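Local coordinates for protein phospho-2-dehydro-3-deoxyheptonate aldolase (PDB 3TQK) that probably catalyses the condensation of phosphoenolpyruvate with D-erythrose 4-phosphate to DAHP, the first step of the route to chorismate, at a manganese site, at residues A[89-94]-A[138-143]; A[263-268]-A[297-302]. One frame throughout, in Å; residues are numbered along the deposited sequence.

In the fold
Both contacts sit at the C-terminal ends of the strands of the parallel eight-stranded barrel, where the manganese marks the active site, as expected for metal-dependent DAHP synthases. Contact 1 joins strands 84-89 and 137-140, the second and third in order, where the chain leaves them; contact 2 does the same for 260-263 and 293-299, the seventh and eighth. Their centres are about 14 Å apart, and Arg89 spans the interior between them: its NH2 makes a salt bridge to Glu299 OE2 at 3.4 Å. Contact 2 supplies His266 and Glu299 to the manganese site, to which Cys58 and Asp322 also contribute. Contact 1 reaches the metal's surroundings through Arg89, about 4 Å from the ion at nearest atoms.

Contact 1 of 2, residues A[89-94]-A[138-143]; sequences RVYFEK and ATEFLD
The Tyr91 ring is pressed between the backbone of 138-143 and the guanidinium of Arg89. Over one face lies the peptide joining Thr139 to Glu140, with Glu140 N 3.7 Å above the ring plane, over the centre, and Thr139 C nearer the rim. The opposite face takes Arg89 CZ, also over the centre. A chi1 of -84° sets CG of Tyr91 beside its own backbone N and anti to the carbonyl carbon, turning the ring across the neighbouring strand. Glu140 CB touches its CE2 at 3.7 Å, and the two side chains cross at about a right angle. The guanidinium itself is held by Pro57 O through NE and Cys58 O through NH2.

Alongside, Val90 N donates to Ala138 O at 2.8 Å. This is the last parallel pairing between adjacent strands of the TIM barrel, with Arg89 opposite Ala138 and both side chains on the same face of the sheet. Past it the loop peels away and side chains and water take over. Thr139 OG1, anti to its own backbone N (chi1 -158°), donates to Val90 O at 2.8 Å, from a position tilted 23° out of the carbonyl plane. Next, a water accepts from Phe92 N and, weakly, from Glu140 N; a second water donates to Glu93 O and Glu140 OE1, bridging the parting chains.

Farther out, the Glu93 side chain bends at chi2 and lies over the fork of Leu142: CB meets CD1 of Leu142 at 3.6 Å, and the carboxylate carbon CD meets its CD2. Gln167 of the second subunit packs on Glu93, while the Val90 side chain turns to helix 116-132, against Leu126, Leu127 and Leu130.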
loop_
_atom_site.group_PDB
_atom_site.type_symbol
_atom_site.label_atom_id
_atom_site.label_comp_id
_atom_site.label_asym_id
_atom_site.label_seq_id
_atom_site.Cartn_x
_atom_site.Cartn_y
_atom_site.Cartn_z
ATOM N N ARG A 89 21.830 -6.582 4.304
ATOM C CA ARG A 89 20.486 -6.683 3.777
ATOM C C ARG A 89 19.882 -8.015 4.211
ATOM O O ARG A 89 20.383 -9.090 3.852
ATOM C CB ARG A 89 20.579 -6.578 2.255
ATOM C CG ARG A 89 19.290 -6.551 1.503
ATOM C CD ARG A 89 19.553 -6.797 0.012
ATOM N NE ARG A 89 18.300 -7.198 -0.603
ATOM C CZ ARG A 89 17.395 -6.363 -1.096
ATOM N NH1 ARG A 89 17.615 -5.059 -1.116
ATOM N NH2 ARG A 89 16.260 -6.846 -1.595
ATOM N N VAL A 90 18.820 -7.945 5.005
ATOM C CA VAL A 90 18.154 -9.142 5.501
ATOM C C VAL A 90 16.667 -9.038 5.171
ATOM O O VAL A 90 15.855 -8.660 6.025
ATOM C CB VAL A 90 18.370 -9.320 7.030
ATOM C CG1 VAL A 90 18.044 -10.739 7.449
ATOM C CG2 VAL A 90 19.803 -8.971 7.428
ATOM N N TYR A 91 16.319 -9.364 3.922
ATOM C CA TYR A 91 14.952 -9.187 3.422
ATOM C C TYR A 91 14.145 -10.469 3.488
ATOM O O TYR A 91 14.644 -11.541 3.163
ATOM C CB TYR A 91 14.961 -8.644 2.001
ATOM C CG TYR A 91 15.090 -7.139 1.944
ATOM C CD1 TYR A 91 16.072 -6.474 2.673
ATOM C CD2 TYR A 91 14.225 -6.373 1.174
ATOM C CE1 TYR A 91 16.197 -5.102 2.632
ATOM C CE2 TYR A 91 14.351 -4.982 1.123
ATOM C CZ TYR A 91 15.345 -4.356 1.856
ATOM O OH TYR A 91 15.490 -2.981 1.815
ATOM N N PHE A 92 12.889 -10.356 3.901
ATOM C CA PHE A 92 12.076 -11.549 4.151
ATOM C C PHE A 92 10.849 -11.652 3.242
ATOM O O PHE A 92 9.933 -12.427 3.517
ATOM C CB PHE A 92 11.649 -11.586 5.618
ATOM C CG PHE A 92 12.793 -11.732 6.578
ATOM C CD1 PHE A 92 13.602 -12.854 6.539
ATOM C CD2 PHE A 92 13.067 -10.741 7.512
ATOM C CE1 PHE A 92 14.659 -13.002 7.424
ATOM C CE2 PHE A 92 14.118 -10.890 8.401
ATOM C CZ PHE A 92 14.916 -12.019 8.353
ATOM N N GLU A 93 10.848 -10.896 2.149
ATOM C CA GLU A 93 9.698 -10.853 1.254
ATOM C C GLU A 93 10.142 -10.509 -0.174
ATOM O O GLU A 93 11.021 -9.676 -0.384
ATOM C CB GLU A 93 8.671 -9.839 1.787
ATOM C CG GLU A 93 7.236 -9.986 1.255
ATOM C CD GLU A 93 6.842 -8.919 0.217
ATOM O OE1 GLU A 93 7.736 -8.325 -0.438
ATOM O OE2 GLU A 93 5.624 -8.672 0.055
ATOM N N LYS A 94 9.532 -11.175 -1.145
ATOM C CA LYS A 94 9.785 -10.911 -2.554
ATOM C C LYS A 94 8.499 -10.402 -3.218
ATOM O O LYS A 94 7.470 -11.084 -3.190
ATOM C CB LYS A 94 10.259 -12.191 -3.244
ATOM C CG LYS A 94 10.469 -12.076 -4.762
ATOM C CD LYS A 94 11.497 -11.016 -5.135
ATOM C CE LYS A 94 11.679 -10.955 -6.645
ATOM N NZ LYS A 94 10.511 -10.340 -7.293
ATOM N N ALA A 138 19.432 -4.408 7.702
ATOM C CA ALA A 138 18.382 -3.723 6.954
ATOM C C ALA A 138 17.264 -4.695 6.566
ATOM O O ALA A 138 17.529 -5.846 6.250
ATOM C CB ALA A 138 18.977 -3.117 5.676
ATOM N N THR A 139 16.019 -4.233 6.563
ATOM C CA THR A 139 14.914 -5.047 6.049
ATOM C C THR A 139 13.830 -4.152 5.489
ATOM O O THR A 139 13.869 -2.945 5.692
ATOM C CB THR A 139 14.340 -5.957 7.134
ATOM O OG1 THR A 139 13.665 -7.062 6.518
ATOM C CG2 THR A 139 13.387 -5.191 8.030
ATOM N N GLU A 140 12.885 -4.719 4.748
ATOM C CA GLU A 140 11.723 -3.945 4.315
ATOM C C GLU A 140 10.608 -4.074 5.332
ATOM O O GLU A 140 10.279 -5.181 5.769
ATOM C CB GLU A 140 11.207 -4.363 2.947
ATOM C CG GLU A 140 10.137 -3.396 2.422
ATOM C CD GLU A 140 9.555 -3.788 1.083
ATOM O OE1 GLU A 140 10.254 -4.457 0.292
ATOM O OE2 GLU A 140 8.389 -3.396 0.815
ATOM N N PHE A 141 10.052 -2.929 5.724
ATOM C CA PHE A 141 8.914 -2.899 6.611
ATOM C C PHE A 141 7.652 -3.008 5.745
ATOM O O PHE A 141 7.333 -2.106 4.972
ATOM C CB PHE A 141 8.941 -1.626 7.451
ATOM C CG PHE A 141 10.049 -1.604 8.491
ATOM C CD1 PHE A 141 10.029 -2.483 9.557
ATOM C CD2 PHE A 141 11.102 -0.711 8.397
ATOM C CE1 PHE A 141 11.035 -2.476 10.518
ATOM C CE2 PHE A 141 12.100 -0.695 9.361
ATOM C CZ PHE A 141 12.061 -1.577 10.423
ATOM N N LEU A 142 6.943 -4.121 5.901
ATOM C CA LEU A 142 5.909 -4.571 4.953
ATOM C C LEU A 142 4.461 -4.239 5.352
ATOM O O LEU A 142 3.613 -4.004 4.477
ATOM C CB LEU A 142 6.012 -6.096 4.827
ATOM C CG LEU A 142 7.341 -6.691 4.346
ATOM C CD1 LEU A 142 7.493 -8.158 4.750
ATOM C CD2 LEU A 142 7.409 -6.503 2.832
ATOM N N ASP A 143 4.183 -4.242 6.664
ATOM C CA ASP A 143 2.809 -4.112 7.178
ATOM C C ASP A 143 2.813 -3.689 8.652
ATOM O O ASP A 143 3.879 -3.391 9.192
ATOM C CB ASP A 143 2.070 -5.427 6.969
ATOM C CG ASP A 143 2.538 -6.531 7.907
ATOM O OD1 ASP A 143 3.503 -6.338 8.643
ATOM O OD2 ASP A 143 1.914 -7.607 7.930
HETATM O O HOH W 1 11.859 -7.713 3.655
HETATM O O HOH W 2 10.813 -7.175 1.366
#

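Contact 2 of 2, residues A[263-268]-A[297-302]; sequences DCSHGN and MIESNL. With MN (manganese (II) ion), chain B.
His266 and Glu299 meet at about a right angle, ring and carboxylate planes 51° apart, and NE2 of the ring and OE2 of the carboxylate converge on one manganese ion. His266 NE2 binds it at 2.2 Å and Glu299 OE2 at 2.0 Å; the two ligand atoms stand close because they share the metal, with Cys58 and Asp322 as the other protein ligands. The second carboxylate oxygen, Glu299 OE1, lies over a face of the imidazole near its rim. Ser265 OG donates to this OE1 at 2.6 Å on the anti side, and a water that accepts from His266 N donates to it as well. These two bonds limit rotation of the carboxylate and leave OE2 directed at the metal. With its chain extended beyond CG, Glu299 carries the carboxylate from its strand across to Ser265 and His266.

At the ring's other nitrogen, ND1 donates at 2.7 Å to Asp263 OD2, meeting it on its syn side, 26° out of the carboxylate plane, with the aspartate close to the ring plane. Asp263 is itself fixed: its OD1 accepts from Ser265 N in an Asx turn, from above the carboxylate plane, and OD2 also forms a salt bridge with Lys183. Its flank rests against selenomethionine Met297, whose CB is 3.7 Å from OD1.

The backbones pair as parallel barrel strands, Asp263 beside Met297, with Cys264 N bonded to Met297 O at 2.9 Å. Cys264 SG lies near Met297 O and loosely against Ile298 CG1, at 4.5 Å; the side chain also touches helix 276-289.

Asp263 is thus a second-shell residue that fixes the turn of the imidazole: ND1 carries the proton and NE2 presents its lone pair to manganese, while the carboxylate would be expected to make the histidine a stronger electron donor.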
loop_
_atom_site.group_PDB
_atom_site.type_symbol
_atom_site.label_atom_id
_atom_site.label_comp_id
_atom_site.label_asym_id
_atom_site.label_seq_id
_atom_site.Cartn_x
_atom_site.Cartn_y
_atom_site.Cartn_z
ATOM N N ASP A 263 19.900 2.494 -5.506
ATOM C CA ASP A 263 19.905 1.041 -5.659
ATOM C C ASP A 263 20.669 0.718 -6.929
ATOM O O ASP A 263 20.283 1.180 -7.993
ATOM C CB ASP A 263 18.464 0.532 -5.764
ATOM C CG ASP A 263 18.347 -0.991 -5.613
ATOM O OD1 ASP A 263 19.361 -1.705 -5.784
ATOM O OD2 ASP A 263 17.222 -1.473 -5.327
ATOM N N CYS A 264 21.761 -0.041 -6.835
ATOM C CA CYS A 264 22.475 -0.469 -8.040
ATOM C C CYS A 264 21.740 -1.583 -8.798
ATOM O O CYS A 264 22.078 -1.870 -9.952
ATOM C CB CYS A 264 23.880 -0.973 -7.707
ATOM S SG CYS A 264 24.903 0.218 -6.863
ATOM N N SER A 265 20.763 -2.211 -8.146
ATOM C CA SER A 265 20.078 -3.383 -8.683
ATOM C C SER A 265 18.657 -3.039 -9.156
ATOM O O SER A 265 18.351 -1.879 -9.434
ATOM C CB SER A 265 20.040 -4.476 -7.603
ATOM O OG SER A 265 19.776 -5.743 -8.165
ATOM N N HIS A 266 17.806 -4.059 -9.243
ATOM C CA HIS A 266 16.407 -3.921 -9.685
ATOM C C HIS A 266 16.279 -3.077 -10.955
ATOM O O HIS A 266 16.900 -3.401 -11.965
ATOM C CB HIS A 266 15.532 -3.426 -8.527
ATOM C CG HIS A 266 15.635 -4.291 -7.312
ATOM N ND1 HIS A 266 16.357 -3.923 -6.197
ATOM C CD2 HIS A 266 15.166 -5.537 -7.065
ATOM C CE1 HIS A 266 16.298 -4.893 -5.301
ATOM N NE2 HIS A 266 15.592 -5.889 -5.809
ATOM N N GLY A 267 15.500 -2.002 -10.912
ATOM C CA GLY A 267 15.270 -1.195 -12.110
ATOM C C GLY A 267 16.500 -0.515 -12.690
ATOM O O GLY A 267 16.543 -0.232 -13.894
ATOM N N ASN A 268 17.502 -0.236 -11.861
ATOM C CA ASN A 268 18.697 0.468 -12.353
ATOM C C ASN A 268 19.674 -0.446 -13.101
ATOM O O ASN A 268 20.286 -0.032 -14.088
ATOM C CB ASN A 268 19.405 1.222 -11.214
ATOM C CG ASN A 268 18.786 2.580 -10.937
ATOM O OD1 ASN A 268 18.795 3.071 -9.805
ATOM N ND2 ASN A 268 18.254 3.195 -11.969
HETATM N N MSE A 297 22.649 0.518 -2.632
HETATM C CA MSE A 297 22.226 -0.851 -2.326
HETATM C C MSE A 297 22.833 -1.778 -3.352
HETATM O O MSE A 297 22.865 -1.456 -4.532
HETATM C CB MSE A 297 20.714 -1.003 -2.386
HETATM C CG MSE A 297 19.930 0.136 -1.757
HETATM SE SE MSE A 297 18.060 -0.368 -1.477
HETATM C CE MSE A 297 18.342 -1.880 -0.257
ATOM N N ILE A 298 23.314 -2.928 -2.891
ATOM C CA ILE A 298 23.871 -3.952 -3.758
ATOM C C ILE A 298 23.210 -5.274 -3.406
ATOM O O ILE A 298 23.056 -5.592 -2.228
ATOM C CB ILE A 298 25.371 -4.119 -3.515
ATOM C CG1 ILE A 298 26.118 -2.826 -3.825
ATOM C CG2 ILE A 298 25.923 -5.292 -4.337
ATOM C CD1 ILE A 298 27.534 -2.837 -3.306
ATOM N N GLU A 299 22.809 -6.036 -4.420
ATOM C CA GLU A 299 22.254 -7.373 -4.204
ATOM C C GLU A 299 23.370 -8.386 -4.416
ATOM O O GLU A 299 23.913 -8.511 -5.511
ATOM C CB GLU A 299 21.028 -7.638 -5.102
ATOM C CG GLU A 299 19.731 -7.032 -4.532
ATOM C CD GLU A 299 18.466 -7.387 -5.321
ATOM O OE1 GLU A 299 18.475 -7.330 -6.574
ATOM O OE2 GLU A 299 17.444 -7.700 -4.669
ATOM N N SER A 300 23.730 -9.073 -3.336
ATOM C CA SER A 300 24.950 -9.863 -3.274
ATOM C C SER A 300 24.712 -11.177 -2.534
ATOM O O SER A 300 23.911 -11.230 -1.601
ATOM C CB SER A 300 26.027 -9.044 -2.548
ATOM O OG SER A 300 27.124 -9.841 -2.130
ATOM N N ASN A 301 25.418 -12.229 -2.933
ATOM C CA ASN A 301 25.302 -13.532 -2.251
ATOM C C ASN A 301 26.613 -14.313 -2.369
ATOM O O ASN A 301 27.605 -13.785 -2.864
ATOM C CB ASN A 301 24.117 -14.339 -2.823
ATOM C CG ASN A 301 23.340 -15.124 -1.747
ATOM O OD1 ASN A 301 23.915 -15.665 -0.792
ATOM N ND2 ASN A 301 22.022 -15.196 -1.919
ATOM N N LEU A 302 26.607 -15.561 -1.909
ATOM C CA LEU A 302 27.794 -16.411 -1.933
ATOM C C LEU A 302 28.110 -16.887 -3.346
ATOM O O LEU A 302 29.257 -16.799 -3.792
ATOM C CB LEU A 302 27.604 -17.615 -1.005
ATOM C CG LEU A 302 27.453 -17.275 0.481
ATOM C CD1 LEU A 302 26.946 -18.480 1.278
ATOM C CD2 LEU A 302 28.781 -16.766 1.042
HETATM MN MN MN B . 15.508 -8.038 -5.180
HETATM O O HOH W 3 17.105 -6.959 -9.090
#